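Local coordinates for protein putative sugar isomerase (Parabacteroides distasonis, PDB 3LMZ) that is probably a sugar isomerase built on a TIM-barrel fold like that of xylose isomerase, its substrate not established, at residues Y25-F30 with L36-R41; T76-G81 with T225-L230. All coordinates share one frame; numbering follows the deposited sequence.

From the N terminus, the chain leaves strand 19-22, runs through the loop of 25-30 and enters helix 32-41. Interaction 1 closes this short local loop, with only five residues between its two segments. The chain then passes strand 46-49 and helix 60-72 to reach strand 76-85, where interaction 2 opens; it closes 143 intervening residues later, on strand 227-230. The two contacts follow in series, neither nested nor crossed, with centres about 14 Å apart. Interaction 1 ties a loop to the outer helix that follows it, and interaction 2 spans the barrel interior. They meet directly where T26 OG1 lies 3.0 Å from L230 O, a probable hydrogen bond.

Interaction 1: Y25-F30 with L36-R41; sequences YTFVNF and LKTLER
Just ahead of F27, whose ring meets T38 and L39, the hydroxyl OG1 of T26 is gripped by the backbone N of Y232 and the carbonyl O of L230, with a weak third bond to A23 O. This fixes the start of the 25-30 loop against the end of strand 227-230, and F27 reaches from there to helix 32-41. The contact with the helix is apolar and buried. The outer end of the F27 ring meets T38 edge-on: T38 CG2 lies near the ring plane, 3.7 Å from F27 CZ. T38 OG1 stands beside its own backbone N (chi1 -51°), where it hydrogen-bonds to T34 O one turn back along the helix; with the hydroxyl so turned, the methyl CG2 is presented to the ring. OG1 itself comes no nearer to the ring than 4.0 Å, at F27 CE1. From the next position on the helix, L39 sends CD1 to within 3.9 Å of F27 CE2, approaching obliquely. Its bend at CG (chi2 59°) brings that methyl closer to the ring than the direction of its CB would suggest. Two neighbouring helix residues thus share one end of the ring, T38 at CZ and CE1 and L39 at CE2. Beyond F27 the chain folds back in a type I beta turn from F27 to F30, closed by F30 N to F27 O at 2.9 Å. F240 of helix 240-256 touches both F27 and T38, and M22 touches F27 and L39. L241 of the second subunit packs on T38, so the helix also faces the dimer interface. The arrangement is the first beta-alpha connection of a TIM barrel, its loop pinned by an aromatic side chain to the outer helix it leads into.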
ATOM      1  N   TYR A  25      -1.979  14.698 -12.269  1.00 12.51           N
ATOM      2  CA  TYR A  25      -2.440  15.613 -11.226  1.00 12.22           C
ATOM      3  C   TYR A  25      -2.056  15.154  -9.819  1.00 12.53           C
ATOM      4  O   TYR A  25      -1.909  15.971  -8.895  1.00 13.82           O
ATOM      5  CB  TYR A  25      -3.938  15.861 -11.331  1.00 13.56           C
ATOM      6  CG  TYR A  25      -4.485  16.905 -10.421  1.00 14.78           C
ATOM      7  CD1 TYR A  25      -4.162  18.237 -10.624  1.00 15.56           C
ATOM      8  CD2 TYR A  25      -5.374  16.581  -9.408  1.00 16.57           C
ATOM      9  CE1 TYR A  25      -4.718  19.231  -9.807  1.00 17.86           C
ATOM     10  CE2 TYR A  25      -5.955  17.560  -8.626  1.00 16.08           C
ATOM     11  CZ  TYR A  25      -5.570  18.892  -8.838  1.00 17.86           C
ATOM     12  OH  TYR A  25      -6.111  19.969  -8.123  1.00 21.94           O
ATOM     13  N   THR A  26      -1.896  13.828  -9.651  1.00 12.61           N
ATOM     14  CA  THR A  26      -1.391  13.339  -8.358  1.00 12.18           C
ATOM     15  C   THR A  26      -0.148  14.118  -7.892  1.00 13.32           C
ATOM     16  O   THR A  26       0.061  14.338  -6.694  1.00 15.36           O
ATOM     17  CB  THR A  26      -1.090  11.869  -8.457  1.00 11.37           C
ATOM     18  OG1 THR A  26      -2.307  11.174  -8.709  1.00 12.86           O
ATOM     19  CG2 THR A  26      -0.449  11.319  -7.181  1.00 13.50           C
ATOM     20  N   PHE A  27       0.724  14.475  -8.879  1.00 11.95           N
ATOM     21  CA  PHE A  27       1.992  15.146  -8.652  1.00 13.60           C
ATOM     22  C   PHE A  27       1.938  16.609  -9.099  1.00 14.07           C
ATOM     23  O   PHE A  27       2.983  17.187  -9.389  1.00 13.88           O
ATOM     24  CB  PHE A  27       3.088  14.349  -9.384  1.00 13.72           C
ATOM     25  CG  PHE A  27       3.384  13.032  -8.747  1.00 12.30           C
ATOM     26  CD1 PHE A  27       4.222  12.949  -7.641  1.00 16.14           C
ATOM     27  CD2 PHE A  27       2.767  11.874  -9.196  1.00 15.19           C
ATOM     28  CE1 PHE A  27       4.468  11.731  -7.026  1.00 18.74           C
ATOM     29  CE2 PHE A  27       3.024  10.662  -8.560  1.00 15.06           C
ATOM     30  CZ  PHE A  27       3.836  10.610  -7.478  1.00 14.91           C
ATOM     31  N   VAL A  28       0.804  17.298  -8.950  1.00 13.81           N
ATOM     32  CA  VAL A  28       0.723  18.708  -9.336  1.00 12.82           C
ATOM     33  C   VAL A  28       1.707  19.574  -8.578  1.00 14.46           C
ATOM     34  O   VAL A  28       2.182  20.575  -9.113  1.00 14.37           O
ATOM     35  CB  VAL A  28      -0.715  19.252  -9.168  1.00 15.49           C
ATOM     36  CG1 VAL A  28      -1.180  19.251  -7.674  1.00 13.97           C
ATOM     37  CG2 VAL A  28      -0.878  20.666  -9.803  1.00 15.35           C
ATOM     38  N   ASN A  29       2.047  19.194  -7.331  1.00 14.19           N
ATOM     39  CA  ASN A  29       2.951  19.961  -6.517  1.00 14.44           C
ATOM     40  C   ASN A  29       4.441  19.549  -6.615  1.00 14.54           C
ATOM     41  O   ASN A  29       5.297  20.088  -5.859  1.00 17.61           O
ATOM     42  CB  ASN A  29       2.492  19.950  -5.041  1.00 17.09           C
ATOM     43  CG  ASN A  29       1.189  20.730  -4.833  1.00 14.53           C
ATOM     44  OD1 ASN A  29       1.027  21.796  -5.416  1.00 17.60           O
ATOM     45  ND2 ASN A  29       0.267  20.186  -4.076  1.00 16.98           N
ATOM     46  N   PHE A  30       4.751  18.600  -7.519  1.00 13.43           N
ATOM     47  CA  PHE A  30       6.058  18.002  -7.667  1.00 14.62           C
ATOM     48  C   PHE A  30       6.583  18.017  -9.079  1.00 14.19           C
ATOM     49  O   PHE A  30       5.795  17.965 -10.038  1.00 15.82           O
ATOM     50  CB  PHE A  30       6.066  16.594  -7.087  1.00 14.69           C
ATOM     51  CG  PHE A  30       5.692  16.608  -5.626  1.00 14.29           C
ATOM     52  CD1 PHE A  30       6.625  16.951  -4.661  1.00 14.73           C
ATOM     53  CD2 PHE A  30       4.385  16.508  -5.250  1.00 16.99           C
ATOM     54  CE1 PHE A  30       6.289  17.072  -3.308  1.00 17.04           C
ATOM     55  CE2 PHE A  30       4.019  16.632  -3.917  1.00 15.42           C
ATOM     56  CZ  PHE A  30       4.981  16.923  -2.928  1.00 14.94           C
ATOM     57  N   LEU A  36       8.826  10.721 -11.507  1.00 13.75           N
ATOM     58  CA  LEU A  36       9.366   9.497 -12.118  1.00 11.96           C
ATOM     59  C   LEU A  36      10.066   8.622 -11.061  1.00 13.92           C
ATOM     60  O   LEU A  36       9.940   7.412 -11.102  1.00 15.05           O
ATOM     61  CB  LEU A  36      10.306   9.841 -13.278  1.00 12.26           C
ATOM     62  CG  LEU A  36       9.645  10.481 -14.488  1.00 13.01           C
ATOM     63  CD1 LEU A  36      10.749  10.915 -15.479  1.00 14.54           C
ATOM     64  CD2 LEU A  36       8.627   9.571 -15.120  1.00 13.37           C
ATOM     65  N   LYS A  37      10.794   9.211 -10.146  1.00 13.16           N
ATOM     66  CA  LYS A  37      11.445   8.454  -9.104  1.00 14.90           C
ATOM     67  C   LYS A  37      10.406   7.705  -8.231  1.00 15.38           C
ATOM     68  O   LYS A  37      10.595   6.539  -7.834  1.00 15.16           O
ATOM     69  CB  LYS A  37      12.339   9.383  -8.282  1.00 17.15           C
ATOM     70  CG  LYS A  37      13.643   9.650  -9.044  1.00 23.44           C
ATOM     71  CD  LYS A  37      14.543  10.746  -8.415  1.00 26.88           C
ATOM     72  CE  LYS A  37      15.803  11.021  -9.300  1.00 35.68           C
ATOM     73  NZ  LYS A  37      16.489  12.299  -8.865  1.00 42.66           N
ATOM     74  N   THR A  38       9.282   8.384  -7.938  1.00 13.92           N
ATOM     75  CA  THR A  38       8.259   7.774  -7.166  1.00 12.98           C
ATOM     76  C   THR A  38       7.645   6.626  -7.930  1.00 12.72           C
ATOM     77  O   THR A  38       7.447   5.537  -7.364  1.00 12.94           O
ATOM     78  CB  THR A  38       7.210   8.812  -6.708  1.00 13.45           C
ATOM     79  OG1 THR A  38       7.868   9.914  -6.081  1.00 15.22           O
ATOM     80  CG2 THR A  38       6.151   8.207  -5.833  1.00 13.68           C
ATOM     81  N   LEU A  39       7.266   6.816  -9.197  1.00 12.19           N
ATOM     82  CA  LEU A  39       6.723   5.688  -9.974  1.00 13.05           C
ATOM     83  C   LEU A  39       7.703   4.506 -10.010  1.00 12.03           C
ATOM     84  O   LEU A  39       7.297   3.354  -9.913  1.00 13.88           O
ATOM     85  CB  LEU A  39       6.368   6.097 -11.434  1.00 14.54           C
ATOM     86  CG  LEU A  39       4.967   6.704 -11.663  1.00 16.08           C
ATOM     87  CD1 LEU A  39       4.725   7.944 -10.860  1.00 17.29           C
ATOM     88  CD2 LEU A  39       4.807   6.979 -13.150  1.00 14.48           C
ATOM     89  N   GLU A  40       8.959   4.799 -10.250  1.00 12.30           N
ATOM     90  CA  GLU A  40      10.002   3.779 -10.337  1.00 12.10           C
ATOM     91  C   GLU A  40      10.007   2.921  -9.050  1.00 11.71           C
ATOM     92  O   GLU A  40      10.036   1.704  -9.085  1.00 13.33           O
ATOM     93  CB  GLU A  40      11.381   4.405 -10.576  1.00 12.11           C
ATOM     94  CG  GLU A  40      12.511   3.489 -10.812  1.00 12.29           C
ATOM     95  CD  GLU A  40      13.750   4.262 -11.230  1.00 18.33           C
ATOM     96  OE1 GLU A  40      13.986   5.365 -10.699  1.00 26.86           O
ATOM     97  OE2 GLU A  40      14.539   3.760 -12.064  1.00 26.50           O
ATOM     98  N   ARG A  41       9.995   3.590  -7.894  1.00 11.91           N
ATOM     99  CA  ARG A  41      10.033   2.911  -6.589  1.00 11.95           C
ATOM    100  C   ARG A  41       8.731   2.081  -6.367  1.00 12.50           C
ATOM    101  O   ARG A  41       8.791   1.073  -5.716  1.00 12.64           O
ATOM    102  CB  ARG A  41      10.234   3.924  -5.440  1.00 13.56           C
ATOM    103  CG  ARG A  41      11.603   4.548  -5.362  1.00 15.67           C
ATOM    104  CD  ARG A  41      11.747   5.377  -4.057  1.00 18.64           C
ATOM    105  NE  ARG A  41      11.789   4.506  -2.881  1.00 20.83           N
ATOM    106  CZ  ARG A  41      11.644   4.919  -1.623  1.00 29.97           C
ATOM    107  NH1 ARG A  41      11.472   6.197  -1.372  1.00 20.33           N
ATOM    108  NH2 ARG A  41      11.684   4.076  -0.612  1.00 27.83           N
TER

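Interaction 2: T76-G81 with T225-L230; sequences TGYAVG and TGMCSL
Y78 and the pair M227 and S229 meet across the interior of the TIM barrel, from strands 76-85 and 227-230, which are not neighbours in the sheet. The tight part is the Y78 ring. The backbones come no closer than 8.6 Å between the CA atoms of Y78 and M227, so side chains make the contact. In the conformer described, one of two modelled, selenomethionine M227 lies over one face, its CG 3.6 Å from the ring centroid and only 6° off the ring normal, a CH-pi contact. The two side chains run past each other in opposite directions: M227 CB sits 3.6 Å from Y78 CZ, while the methyl CE reaches back to 3.9 Å from Y78 CB. A bend at chi2 (58°) folds the M227 chain along the face and places SE 4.4 Å from the ring centroid, still above it, as a Met-aromatic contact with selenium in place of sulfur. This placing of CG, SE and CE holds for the one conformer and is doubtful for the other. Y46 and C48 of strand 46-49 and L105 of strand 105-110 also touch Y78. The looser side lies where strand 76-85 begins and in the loop leading into strand 227-230; T76 and T225 are exposed there, and neither touches the other segment. Replacing Y78 with a phenylalanine would keep the ring over M227 but would probably leave S229 OG and D187 OD1 without the hydroxyl they share. M227 also touches D187, so strand 185-193 joins the same cluster. At its far end the Y78 hydroxyl has two partners: it hydrogen-bonds to D187 OD1, and it accepts a bond from S229, whose OG stands 2.8 Å from Y78 OH.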
ATOM      1  N   THR A  76       6.643   4.877 -19.336  1.00 13.04           N
ATOM      2  CA  THR A  76       6.080   5.276 -20.628  1.00 13.84           C
ATOM      3  C   THR A  76       4.989   6.332 -20.398  1.00 14.07           C
ATOM      4  O   THR A  76       4.017   6.094 -19.634  1.00 14.19           O
ATOM      5  CB  THR A  76       5.450   4.052 -21.358  1.00 14.86           C
ATOM      6  OG1 THR A  76       6.491   3.090 -21.635  1.00 17.36           O
ATOM      7  CG2 THR A  76       4.776   4.510 -22.664  1.00 19.65           C
ATOM      8  N   GLY A  77       5.133   7.473 -21.079  1.00 15.34           N
ATOM      9  CA  GLY A  77       4.086   8.446 -21.133  1.00 13.83           C
ATOM     10  C   GLY A  77       3.051   7.972 -22.140  1.00 16.04           C
ATOM     11  O   GLY A  77       3.293   8.005 -23.347  1.00 18.57           O
ATOM     12  N   TYR A  78       1.876   7.545 -21.662  1.00 15.45           N
ATOM     13  CA  TYR A  78       0.924   6.799 -22.488  1.00 16.47           C
ATOM     14  C   TYR A  78      -0.195   7.619 -23.132  1.00 15.26           C
ATOM     15  O   TYR A  78      -0.885   7.122 -24.067  1.00 16.06           O
ATOM     16  CB  TYR A  78       0.328   5.614 -21.719  1.00 16.50           C
ATOM     17  CG  TYR A  78      -0.766   6.003 -20.764  1.00 13.34           C
ATOM     18  CD1 TYR A  78      -0.507   6.360 -19.442  1.00 14.29           C
ATOM     19  CD2 TYR A  78      -2.088   5.999 -21.173  1.00 14.41           C
ATOM     20  CE1 TYR A  78      -1.569   6.739 -18.563  1.00 15.76           C
ATOM     21  CE2 TYR A  78      -3.130   6.369 -20.316  1.00 13.85           C
ATOM     22  CZ  TYR A  78      -2.862   6.716 -18.988  1.00 13.38           C
ATOM     23  OH  TYR A  78      -3.869   7.116 -18.126  1.00 15.25           O
ATOM     24  N   ALA A  79      -0.414   8.810 -22.590  1.00 14.34           N
ATOM     25  CA  ALA A  79      -1.440   9.720 -23.061  1.00 13.73           C
ATOM     26  C   ALA A  79      -1.058  11.103 -22.543  1.00 12.20           C
ATOM     27  O   ALA A  79      -0.143  11.254 -21.733  1.00 13.70           O
ATOM     28  CB  ALA A  79      -2.806   9.279 -22.523  1.00 15.23           C
ATOM     29  N   VAL A  80      -1.789  12.079 -23.065  1.00 12.69           N
ATOM     30  CA  VAL A  80      -1.673  13.462 -22.562  1.00 12.38           C
ATOM     31  C   VAL A  80      -3.000  13.943 -21.962  1.00 12.69           C
ATOM     32  O   VAL A  80      -4.088  13.625 -22.529  1.00 15.20           O
ATOM     33  CB  VAL A  80      -1.215  14.483 -23.659  1.00 13.13           C
ATOM     34  CG1 VAL A  80       0.271  14.208 -24.110  1.00 12.24           C
ATOM     35  CG2 VAL A  80      -2.148  14.495 -24.891  1.00 12.30           C
ATOM     36  N   GLY A  81      -2.894  14.668 -20.838  1.00 12.28           N
ATOM     37  CA  GLY A  81      -4.053  15.333 -20.228  1.00 12.52           C
ATOM     38  C   GLY A  81      -4.352  14.860 -18.838  1.00 14.19           C
ATOM     39  O   GLY A  81      -3.570  14.123 -18.264  1.00 14.83           O
ATOM     40  N   THR A 225      -8.641  -2.860 -21.723  1.00 15.38           N
ATOM     41  CA  THR A 225      -7.205  -2.987 -21.939  1.00 15.46           C
ATOM     42  C   THR A 225      -6.477  -1.645 -21.835  1.00 15.03           C
ATOM     43  O   THR A 225      -5.292  -1.553 -22.169  1.00 18.09           O
ATOM     44  CB  THR A 225      -6.871  -3.669 -23.280  1.00 18.17           C
ATOM     45  OG1 THR A 225      -7.402  -2.858 -24.311  1.00 19.09           O
ATOM     46  CG2 THR A 225      -7.435  -5.095 -23.368  1.00 19.37           C
ATOM     47  N   GLY A 226      -7.188  -0.632 -21.360  1.00 13.94           N
ATOM     48  CA  GLY A 226      -6.572   0.647 -21.082  1.00 14.26           C
ATOM     49  C   GLY A 226      -5.897   0.694 -19.746  1.00 15.17           C
ATOM     50  O   GLY A 226      -5.573  -0.337 -19.121  1.00 16.51           O
HETATM   51  N   MSE A 227      -5.611   1.928 -19.339  0.70 13.71           N
HETATM   52  CA  MSE A 227      -4.880   2.181 -18.119  0.70 13.93           C
HETATM   53  C   MSE A 227      -5.876   2.541 -17.021  0.70 14.40           C
HETATM   54  O   MSE A 227      -6.904   3.151 -17.222  0.70 13.49           O
HETATM   55  CB  MSE A 227      -3.890   3.342 -18.223  0.70 16.20           C
HETATM   56  CG  MSE A 227      -2.541   2.948 -18.804  0.70 19.74           C
HETATM   57 SE   MSE A 227      -2.773   2.165 -20.584  0.53 16.01          SE
HETATM   58  CE  MSE A 227      -0.925   1.937 -21.005  0.70 12.23           C
ATOM     59  N   CYS A 228      -5.491   2.121 -15.812  0.50 11.00           N
ATOM     60  CA  CYS A 228      -6.166   2.457 -14.556  0.50 13.15           C
ATOM     61  C   CYS A 228      -5.085   3.296 -13.891  0.50 12.32           C
ATOM     62  O   CYS A 228      -4.063   2.763 -13.461  0.50 12.56           O
ATOM     63  CB  CYS A 228      -6.443   1.194 -13.723  0.50 13.89           C
ATOM     64  SG  CYS A 228      -7.532  -0.035 -14.398  0.50 15.83           S
ATOM     65  N   SER A 229      -5.318   4.608 -13.870  1.00 12.57           N
ATOM     66  CA  SER A 229      -4.348   5.617 -13.467  1.00 12.23           C
ATOM     67  C   SER A 229      -4.763   6.247 -12.149  1.00 12.00           C
ATOM     68  O   SER A 229      -5.873   6.776 -12.005  1.00 12.83           O
ATOM     69  CB  SER A 229      -4.226   6.652 -14.564  1.00 14.49           C
ATOM     70  OG  SER A 229      -3.474   6.028 -15.603  1.00 15.28           O
ATOM     71  N   LEU A 230      -3.912   6.094 -11.135  1.00 12.91           N
ATOM     72  CA  LEU A 230      -4.232   6.640  -9.840  1.00 13.95           C
ATOM     73  C   LEU A 230      -4.186   8.137  -9.821  1.00 13.39           C
ATOM     74  O   LEU A 230      -3.197   8.755 -10.185  1.00 12.71           O
ATOM     75  CB  LEU A 230      -3.288   6.074  -8.736  1.00 13.74           C
ATOM     76  CG  LEU A 230      -3.434   6.687  -7.342  1.00 14.51           C
ATOM     77  CD1 LEU A 230      -4.778   6.390  -6.731  1.00 16.52           C
ATOM     78  CD2 LEU A 230      -2.257   6.268  -6.402  1.00 15.56           C
TER